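Local coordinates for protein glutamate racemase (Bacillus anthracis, PDB 2DWU) that is an alpha/beta enzyme of the Asp/Glu/hydantoin racemase family, modelled with d-glutamic acid bound in a pocket between its two lobes, at residues E160-V165 with E195-K200; T153-R158 with C188-L193. One frame throughout, in Å; residues are numbered along the deposited sequence. Where two conformers were deposited one is given.

Interaction 1: residues E160-V165 with E195-K200; sequences EDTAYV and ESYIKK
Val165 and Tyr197 meet in a CH-pi contact that joins the start of helix 162-177 to helix 195-202, two neighbouring helices of the lobe built on the four-stranded parallel sheet, an alpha/beta layered fold. This is apolar helix packing between side chains. Tyr197 reaches across from its helix with CG beside its own backbone N (chi1 -66°), and its ring stands across the direction of the Val165 side chain. Val165 puts CG1 anti to its backbone N (chi1 179°), which lays this methyl over one face of the ring, 3.5 Å from the centroid and 9° off the normal. It sits almost centrally, with Val165 CG1 3.6 Å from Tyr197 CE1, while the atom across the ring, Tyr197 CD2, is 4.0 Å away. Farther out, the phenol end reaches Thr162, whose CB is 3.6 Å from Tyr197 OH; Thr162 has two conformers, so the reach of its methyl group is less certain. The same tyrosine also touches Thr166 and Val169, one and two turns beyond Thr162 on helix 162-177. Behind it, Ile198 turns to Leu184, Leu186 and Ile208, seating helix 195-202 on the sheet. The start of helix 162-177 is capped by Asp161 at the N-cap: its OD1 accepts from Tyr164 N at 3.3 Å, met from above the carboxylate plane. Within helix 195-202, one turn apart, Lys199 NZ and Glu195 OE2 form a salt bridge of 3.3 Å.

Interaction 2: residues T153-R158 with C188-L193; sequences TVVENR and CTHYPL. With DGL (D-glutamic acid), chain H.
Glu156 and His190 carry this contact through a short, straight hydrogen bond: His190 NE2 donates to Glu156 OE2 at 2.7 Å with an N-H...O angle of 176°. The carboxylate offers the anti lone pair of OE2; this oxygen lies in the imidazole plane, and the carboxylate as a whole is turned only 16° from it. Glu156 gets there by keeping CG beside its backbone N (chi1 -79°) and stretching out beyond it, so that CG itself also lies at the ring edge. On the other side of the ring, His190 ND1 is paired with Thr189 OG1 at 2.8 Å; with both nitrogens engaged, the imidazole has little freedom to rotate. Val155 packs against the same histidine, its CG1 at the ring edge 3.9 Å from His190 CD2 and its CG2 near the backbone oxygen of His190. Thr189 in turn grips the ligand twice, its backbone N giving to OXT of d-glutamic acid at 2.9 Å and its OG1 accepting from the ligand N at 2.8 Å. Cys188 SG lies 3.6 Å from the ligand CB. Glu156 is thus a second-shell residue that positions His190 in the d-glutamic acid pocket of this racemase-family fold.

Overall arrangement
Coming from the N terminus, the chain passes several strands and helices before it reaches helix 151-157 and then helix 162-177, which gives one partner of interaction 2 followed by one of interaction 1. It continues through strand 183-187 into the loop 188-193, where interaction 2 closes, and then into helix 195-202, where interaction 1 closes. The two loops therefore cross: neither is nested in the other. Their centres are 10 Å apart, and they touch directly where Val165 CG2 packs 3.8 Å from Val154 CG1, while Tyr164 and Arg158 make a cation-pi contact. Together they tie the pocket loop and its following helix to the helical pair preceding strand 183-187.

Interaction 1: residues E160-V165 with E195-K200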
ATOM      1  N   GLU B 160     -23.798  19.495  -8.541  1.00 24.86           N
ATOM      2  CA  GLU B 160     -24.355  19.548  -9.887  1.00 26.76           C
ATOM      3  C   GLU B 160     -24.107  20.891 -10.569  1.00 25.83           C
ATOM      4  O   GLU B 160     -24.267  21.008 -11.789  1.00 25.78           O
ATOM      5  CB  GLU B 160     -25.856  19.257  -9.842  1.00 29.77           C
ATOM      6  CG  GLU B 160     -26.244  18.192  -8.815  1.00 35.50           C
ATOM      7  CD  GLU B 160     -25.534  16.863  -9.025  1.00 38.21           C
ATOM      8  OE1 GLU B 160     -25.748  15.939  -8.205  1.00 41.64           O
ATOM      9  OE2 GLU B 160     -24.767  16.733 -10.005  1.00 40.26           O
ATOM     10  N   ASP B 161     -23.725  21.901  -9.788  1.00 23.59           N
ATOM     11  CA  ASP B 161     -23.447  23.236 -10.321  1.00 22.48           C
ATOM     12  C   ASP B 161     -21.972  23.244 -10.701  1.00 21.57           C
ATOM     13  O   ASP B 161     -21.143  23.744  -9.956  1.00 20.89           O
ATOM     14  CB  ASP B 161     -23.717  24.286  -9.246  1.00 24.32           C
ATOM     15  CG  ASP B 161     -23.741  25.704  -9.796  1.00 26.58           C
ATOM     16  OD1 ASP B 161     -23.104  25.963 -10.849  1.00 27.08           O
ATOM     17  OD2 ASP B 161     -24.391  26.563  -9.153  1.00 27.20           O
ATOM     18  N   THR B 162     -21.648  22.681 -11.861  0.50 21.24           N
ATOM     19  CA  THR B 162     -20.258  22.584 -12.299  0.50 20.74           C
ATOM     20  C   THR B 162     -19.475  23.889 -12.384  0.50 20.58           C
ATOM     21  O   THR B 162     -18.281  23.908 -12.086  0.50 20.17           O
ATOM     22  CB  THR B 162     -20.143  21.838 -13.650  0.50 21.80           C
ATOM     23  OG1 THR B 162     -20.821  22.574 -14.673  0.50 21.75           O
ATOM     24  CG2 THR B 162     -20.750  20.444 -13.534  0.50 22.23           C
ATOM     25  N   ALA B 163     -20.119  24.976 -12.794  1.00 19.60           N
ATOM     26  CA  ALA B 163     -19.418  26.251 -12.859  1.00 20.36           C
ATOM     27  C   ALA B 163     -18.991  26.666 -11.450  1.00 18.74           C
ATOM     28  O   ALA B 163     -17.884  27.174 -11.247  1.00 19.68           O
ATOM     29  CB  ALA B 163     -20.322  27.328 -13.466  1.00 21.68           C
ATOM     30  N   TYR B 164     -19.880  26.446 -10.484  1.00 17.18           N
ATOM     31  CA  TYR B 164     -19.602  26.817  -9.107  1.00 16.19           C
ATOM     32  C   TYR B 164     -18.506  25.926  -8.541  1.00 14.72           C
ATOM     33  O   TYR B 164     -17.615  26.399  -7.821  1.00 15.22           O
ATOM     34  CB  TYR B 164     -20.874  26.673  -8.254  1.00 15.43           C
ATOM     35  CG  TYR B 164     -20.706  27.206  -6.852  1.00 15.28           C
ATOM     36  CD1 TYR B 164     -20.638  26.343  -5.755  1.00 13.07           C
ATOM     37  CD2 TYR B 164     -20.542  28.570  -6.636  1.00 16.59           C
ATOM     38  CE1 TYR B 164     -20.398  26.841  -4.462  1.00 13.24           C
ATOM     39  CE2 TYR B 164     -20.299  29.074  -5.362  1.00 17.62           C
ATOM     40  CZ  TYR B 164     -20.228  28.201  -4.284  1.00 14.95           C
ATOM     41  OH  TYR B 164     -19.960  28.711  -3.038  1.00 18.70           O
ATOM     42  N   VAL B 165     -18.572  24.640  -8.862  1.00 15.47           N
ATOM     43  CA  VAL B 165     -17.574  23.700  -8.348  1.00 15.45           C
ATOM     44  C   VAL B 165     -16.203  24.088  -8.914  1.00 16.21           C
ATOM     45  O   VAL B 165     -15.214  24.164  -8.186  1.00 14.03           O
ATOM     46  CB  VAL B 165     -17.924  22.231  -8.726  1.00 15.44           C
ATOM     47  CG1 VAL B 165     -16.833  21.277  -8.189  1.00 16.23           C
ATOM     48  CG2 VAL B 165     -19.293  21.829  -8.110  1.00 15.29           C
ATOM     49  N   GLU B 195     -12.067  14.809  -7.823  1.00 14.69           N
ATOM     50  CA  GLU B 195     -10.805  14.467  -8.461  1.00 17.39           C
ATOM     51  C   GLU B 195     -10.571  15.065  -9.833  1.00 18.35           C
ATOM     52  O   GLU B 195      -9.485  15.616 -10.099  1.00 16.87           O
ATOM     53  CB  GLU B 195     -10.593  12.954  -8.516  1.00 20.98           C
ATOM     54  CG  GLU B 195      -9.250  12.615  -9.158  1.00 27.22           C
ATOM     55  CD  GLU B 195      -8.838  11.167  -8.984  1.00 31.15           C
ATOM     56  OE1 GLU B 195      -9.709  10.266  -9.084  1.00 34.91           O
ATOM     57  OE2 GLU B 195      -7.627  10.927  -8.764  1.00 33.67           O
ATOM     58  N   SER B 196     -11.569  14.977 -10.709  1.00 17.56           N
ATOM     59  CA  SER B 196     -11.398  15.541 -12.040  1.00 19.92           C
ATOM     60  C   SER B 196     -11.109  17.025 -12.034  1.00 18.02           C
ATOM     61  O   SER B 196     -10.265  17.495 -12.803  1.00 19.86           O
ATOM     62  CB  SER B 196     -12.630  15.277 -12.899  1.00 20.50           C
ATOM     63  OG  SER B 196     -12.763  13.891 -13.115  1.00 28.79           O
ATOM     64  N   TYR B 197     -11.808  17.767 -11.183  1.00 16.83           N
ATOM     65  CA  TYR B 197     -11.621  19.214 -11.108  1.00 14.78           C
ATOM     66  C   TYR B 197     -10.232  19.537 -10.620  1.00 16.00           C
ATOM     67  O   TYR B 197      -9.571  20.436 -11.125  1.00 16.82           O
ATOM     68  CB  TYR B 197     -12.625  19.856 -10.139  1.00 16.10           C
ATOM     69  CG  TYR B 197     -14.064  19.771 -10.574  1.00 17.20           C
ATOM     70  CD1 TYR B 197     -14.879  18.718 -10.164  1.00 17.84           C
ATOM     71  CD2 TYR B 197     -14.605  20.742 -11.410  1.00 18.18           C
ATOM     72  CE1 TYR B 197     -16.215  18.645 -10.584  1.00 18.14           C
ATOM     73  CE2 TYR B 197     -15.923  20.679 -11.834  1.00 19.34           C
ATOM     74  CZ  TYR B 197     -16.720  19.633 -11.419  1.00 20.46           C
ATOM     75  OH  TYR B 197     -18.034  19.579 -11.841  1.00 22.59           O
ATOM     76  N   ILE B 198      -9.804  18.800  -9.606  1.00 14.17           N
ATOM     77  CA  ILE B 198      -8.496  19.016  -9.006  1.00 14.39           C
ATOM     78  C   ILE B 198      -7.367  18.749  -9.993  1.00 16.63           C
ATOM     79  O   ILE B 198      -6.420  19.547 -10.096  1.00 17.81           O
ATOM     80  CB  ILE B 198      -8.357  18.134  -7.736  1.00 13.76           C
ATOM     81  CG1 ILE B 198      -9.341  18.651  -6.675  1.00 12.87           C
ATOM     82  CG2 ILE B 198      -6.925  18.183  -7.203  1.00 13.79           C
ATOM     83  CD1 ILE B 198      -9.475  17.725  -5.468  1.00 14.55           C
ATOM     84  N   LYS B 199      -7.463  17.644 -10.717  1.00 17.71           N
ATOM     85  CA  LYS B 199      -6.442  17.295 -11.707  1.00 20.84           C
ATOM     86  C   LYS B 199      -6.342  18.385 -12.759  1.00 22.16           C
ATOM     87  O   LYS B 199      -5.252  18.740 -13.197  1.00 22.12           O
ATOM     88  CB  LYS B 199      -6.786  15.982 -12.406  1.00 22.81           C
ATOM     89  CG  LYS B 199      -6.753  14.776 -11.504  1.00 26.92           C
ATOM     90  CD  LYS B 199      -7.094  13.489 -12.240  1.00 31.58           C
ATOM     91  CE  LYS B 199      -6.682  12.286 -11.390  1.00 32.45           C
ATOM     92  NZ  LYS B 199      -7.013  10.987 -12.026  1.00 36.94           N
ATOM     93  N   LYS B 200      -7.489  18.900 -13.181  1.00 22.98           N
ATOM     94  CA  LYS B 200      -7.508  19.953 -14.187  1.00 25.61           C
ATOM     95  C   LYS B 200      -6.806  21.209 -13.678  1.00 25.67           C
ATOM     96  O   LYS B 200      -6.097  21.896 -14.426  1.00 26.23           O
ATOM     97  CB  LYS B 200      -8.957  20.288 -14.559  1.00 28.21           C
ATOM     98  CG  LYS B 200      -9.118  21.546 -15.407  1.00 32.61           C
ATOM     99  CD  LYS B 200      -8.572  21.368 -16.813  1.00 36.48           C
ATOM    100  CE  LYS B 200      -9.478  20.469 -17.633  1.00 38.46           C
ATOM    101  NZ  LYS B 200      -9.744  19.177 -16.930  1.00 40.17           N
TER

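Interaction 2: residues T153-R158 with C188-L193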
ATOM      1  N   THR B 153     -18.568  20.992   1.732  1.00 13.45           N
ATOM      2  CA  THR B 153     -19.950  21.469   1.588  1.00 15.27           C
ATOM      3  C   THR B 153     -20.313  21.525   0.112  1.00 13.96           C
ATOM      4  O   THR B 153     -21.441  21.184  -0.279  1.00 16.18           O
ATOM      5  CB  THR B 153     -20.135  22.860   2.228  1.00 18.28           C
ATOM      6  OG1 THR B 153     -19.683  22.816   3.585  1.00 24.41           O
ATOM      7  CG2 THR B 153     -21.604  23.254   2.230  1.00 20.77           C
ATOM      8  N   VAL B 154     -19.357  21.924  -0.720  1.00 12.70           N
ATOM      9  CA  VAL B 154     -19.586  21.974  -2.155  1.00 11.98           C
ATOM     10  C   VAL B 154     -19.953  20.580  -2.656  1.00 12.35           C
ATOM     11  O   VAL B 154     -20.895  20.412  -3.426  1.00 13.67           O
ATOM     12  CB  VAL B 154     -18.326  22.508  -2.920  1.00 13.26           C
ATOM     13  CG1 VAL B 154     -18.382  22.139  -4.403  1.00 15.46           C
ATOM     14  CG2 VAL B 154     -18.269  24.022  -2.776  1.00 16.34           C
ATOM     15  N   VAL B 155     -19.220  19.571  -2.198  1.00 11.96           N
ATOM     16  CA  VAL B 155     -19.484  18.211  -2.627  1.00 12.64           C
ATOM     17  C   VAL B 155     -20.877  17.729  -2.202  1.00 12.95           C
ATOM     18  O   VAL B 155     -21.560  17.089  -2.987  1.00 13.77           O
ATOM     19  CB  VAL B 155     -18.400  17.247  -2.078  1.00 12.60           C
ATOM     20  CG1 VAL B 155     -18.854  15.790  -2.190  1.00 13.76           C
ATOM     21  CG2 VAL B 155     -17.122  17.425  -2.893  1.00 11.63           C
ATOM     22  N   GLU B 156     -21.293  18.029  -0.977  1.00 14.64           N
ATOM     23  CA  GLU B 156     -22.613  17.573  -0.536  1.00 17.75           C
ATOM     24  C   GLU B 156     -23.799  18.385  -1.035  1.00 18.97           C
ATOM     25  O   GLU B 156     -24.898  17.841  -1.205  1.00 19.90           O
ATOM     26  CB  GLU B 156     -22.678  17.543   0.990  1.00 20.58           C
ATOM     27  CG  GLU B 156     -22.021  16.337   1.596  1.00 22.64           C
ATOM     28  CD  GLU B 156     -22.322  16.198   3.077  1.00 24.43           C
ATOM     29  OE1 GLU B 156     -23.516  16.305   3.462  1.00 26.53           O
ATOM     30  OE2 GLU B 156     -21.377  15.975   3.866  1.00 19.67           O
ATOM     31  N   ASN B 157     -23.590  19.665  -1.301  1.00 18.21           N
ATOM     32  CA  ASN B 157     -24.715  20.523  -1.676  1.00 20.55           C
ATOM     33  C   ASN B 157     -24.744  21.260  -2.998  1.00 19.58           C
ATOM     34  O   ASN B 157     -25.795  21.806  -3.367  1.00 21.11           O
ATOM     35  CB  ASN B 157     -24.904  21.567  -0.574  1.00 21.56           C
ATOM     36  CG  ASN B 157     -25.030  20.947   0.789  1.00 26.47           C
ATOM     37  OD1 ASN B 157     -24.355  21.357   1.734  1.00 29.26           O
ATOM     38  ND2 ASN B 157     -25.891  19.944   0.904  1.00 28.01           N
ATOM     39  N   ARG B 158     -23.632  21.283  -3.730  1.00 17.66           N
ATOM     40  CA  ARG B 158     -23.588  22.057  -4.967  1.00 17.81           C
ATOM     41  C   ARG B 158     -22.887  21.306  -6.092  1.00 17.16           C
ATOM     42  O   ARG B 158     -22.519  21.909  -7.104  1.00 17.57           O
ATOM     43  CB  ARG B 158     -22.820  23.364  -4.710  1.00 17.70           C
ATOM     44  CG  ARG B 158     -23.109  24.065  -3.381  1.00 20.83           C
ATOM     45  CD  ARG B 158     -24.409  24.852  -3.433  1.00 19.38           C
ATOM     46  NE  ARG B 158     -24.359  25.943  -4.401  1.00 19.30           N
ATOM     47  CZ  ARG B 158     -23.886  27.163  -4.167  1.00 17.75           C
ATOM     48  NH1 ARG B 158     -23.897  28.053  -5.146  1.00 18.76           N
ATOM     49  NH2 ARG B 158     -23.413  27.502  -2.972  1.00 17.04           N
ATOM     50  N   CYS B 188      -9.398  14.508   2.924  1.00  5.66           N
ATOM     51  CA  CYS B 188     -10.784  14.693   3.344  1.00  6.49           C
ATOM     52  C   CYS B 188     -11.614  13.635   2.608  1.00  6.36           C
ATOM     53  O   CYS B 188     -11.369  13.351   1.434  1.00  6.90           O
ATOM     54  CB  CYS B 188     -11.265  16.089   2.948  1.00  6.39           C
ATOM     55  SG  CYS B 188     -13.019  16.413   3.345  1.00 10.24           S
ATOM     56  N   THR B 189     -12.606  13.085   3.311  1.00  5.61           N
ATOM     57  CA  THR B 189     -13.475  12.050   2.764  1.00  7.24           C
ATOM     58  C   THR B 189     -14.182  12.453   1.482  1.00  7.18           C
ATOM     59  O   THR B 189     -14.461  11.610   0.639  1.00  8.96           O
ATOM     60  CB  THR B 189     -14.622  11.689   3.751  1.00  7.22           C
ATOM     61  OG1 THR B 189     -15.251  12.891   4.209  1.00  7.97           O
ATOM     62  CG2 THR B 189     -14.101  10.891   4.944  1.00  7.77           C
ATOM     63  N   HIS B 190     -14.498  13.739   1.345  1.00  7.81           N
ATOM     64  CA  HIS B 190     -15.285  14.157   0.199  1.00  8.48           C
ATOM     65  C   HIS B 190     -14.517  14.452  -1.064  1.00  9.15           C
ATOM     66  O   HIS B 190     -15.097  14.458  -2.154  1.00 10.01           O
ATOM     67  CB  HIS B 190     -16.063  15.435   0.540  1.00  9.12           C
ATOM     68  CG  HIS B 190     -17.101  15.272   1.607  1.00  9.60           C
ATOM     69  ND1 HIS B 190     -16.832  14.731   2.847  1.00  9.82           N
ATOM     70  CD2 HIS B 190     -18.393  15.672   1.647  1.00 10.90           C
ATOM     71  CE1 HIS B 190     -17.912  14.815   3.608  1.00 10.73           C
ATOM     72  NE2 HIS B 190     -18.872  15.383   2.899  1.00 12.30           N
ATOM     73  N   TYR B 191     -13.210  14.679  -0.941  1.00  9.04           N
ATOM     74  CA  TYR B 191     -12.472  15.104  -2.119  1.00  9.71           C
ATOM     75  C   TYR B 191     -12.374  14.180  -3.318  1.00 10.07           C
ATOM     76  O   TYR B 191     -12.194  14.669  -4.435  1.00 10.64           O
ATOM     77  CB  TYR B 191     -11.082  15.626  -1.720  1.00  8.09           C
ATOM     78  CG  TYR B 191     -11.105  16.808  -0.746  1.00  7.04           C
ATOM     79  CD1 TYR B 191     -12.308  17.433  -0.350  1.00  7.42           C
ATOM     80  CD2 TYR B 191      -9.911  17.266  -0.172  1.00  8.32           C
ATOM     81  CE1 TYR B 191     -12.315  18.457   0.595  1.00  8.27           C
ATOM     82  CE2 TYR B 191      -9.902  18.292   0.782  1.00  8.20           C
ATOM     83  CZ  TYR B 191     -11.098  18.878   1.171  1.00 10.52           C
ATOM     84  OH  TYR B 191     -11.038  19.818   2.161  1.00 10.29           O
ATOM     85  N   PRO B 192     -12.480  12.845  -3.130  1.00  9.85           N
ATOM     86  CA  PRO B 192     -12.402  12.004  -4.324  1.00 11.17           C
ATOM     87  C   PRO B 192     -13.476  12.411  -5.344  1.00 11.89           C
ATOM     88  O   PRO B 192     -13.272  12.252  -6.537  1.00 14.18           O
ATOM     89  CB  PRO B 192     -12.654  10.595  -3.786  1.00 11.96           C
ATOM     90  CG  PRO B 192     -11.964  10.629  -2.440  1.00 10.12           C
ATOM     91  CD  PRO B 192     -12.402  12.023  -1.901  1.00  9.10           C
ATOM     92  N   LEU B 193     -14.616  12.917  -4.890  0.50 12.09           N
ATOM     93  CA  LEU B 193     -15.635  13.296  -5.857  0.50 12.18           C
ATOM     94  C   LEU B 193     -15.220  14.485  -6.713  0.50 12.32           C
ATOM     95  O   LEU B 193     -15.799  14.728  -7.780  0.50 13.83           O
ATOM     96  CB  LEU B 193     -16.961  13.576  -5.152  0.50 12.70           C
ATOM     97  CG  LEU B 193     -17.662  12.281  -4.746  0.50 13.48           C
ATOM     98  CD1 LEU B 193     -19.078  12.601  -4.288  0.50 13.40           C
ATOM     99  CD2 LEU B 193     -17.694  11.318  -5.931  0.50 15.30           C
TER
HETATM  100  N   DGL H 278     -15.414  13.657   6.897  1.00  7.89           N
HETATM  101  CA  DGL H 278     -14.703  14.963   7.072  1.00  9.36           C
HETATM  102  C   DGL H 278     -13.248  14.793   6.808  1.00  8.43           C
HETATM  103  O   DGL H 278     -12.418  15.617   7.173  1.00  9.04           O
HETATM  104  CB  DGL H 278     -15.292  16.018   6.110  1.00  9.81           C
HETATM  105  CG  DGL H 278     -16.627  16.511   6.718  1.00 11.02           C
HETATM  106  CD  DGL H 278     -16.536  17.178   8.029  1.00 11.78           C
HETATM  107  OE1 DGL H 278     -16.051  18.298   8.197  1.00  9.88           O
HETATM  108  OE2 DGL H 278     -16.999  16.493   9.050  1.00 11.62           O
HETATM  109  OXT DGL H 278     -12.882  13.714   6.173  1.00  8.28           O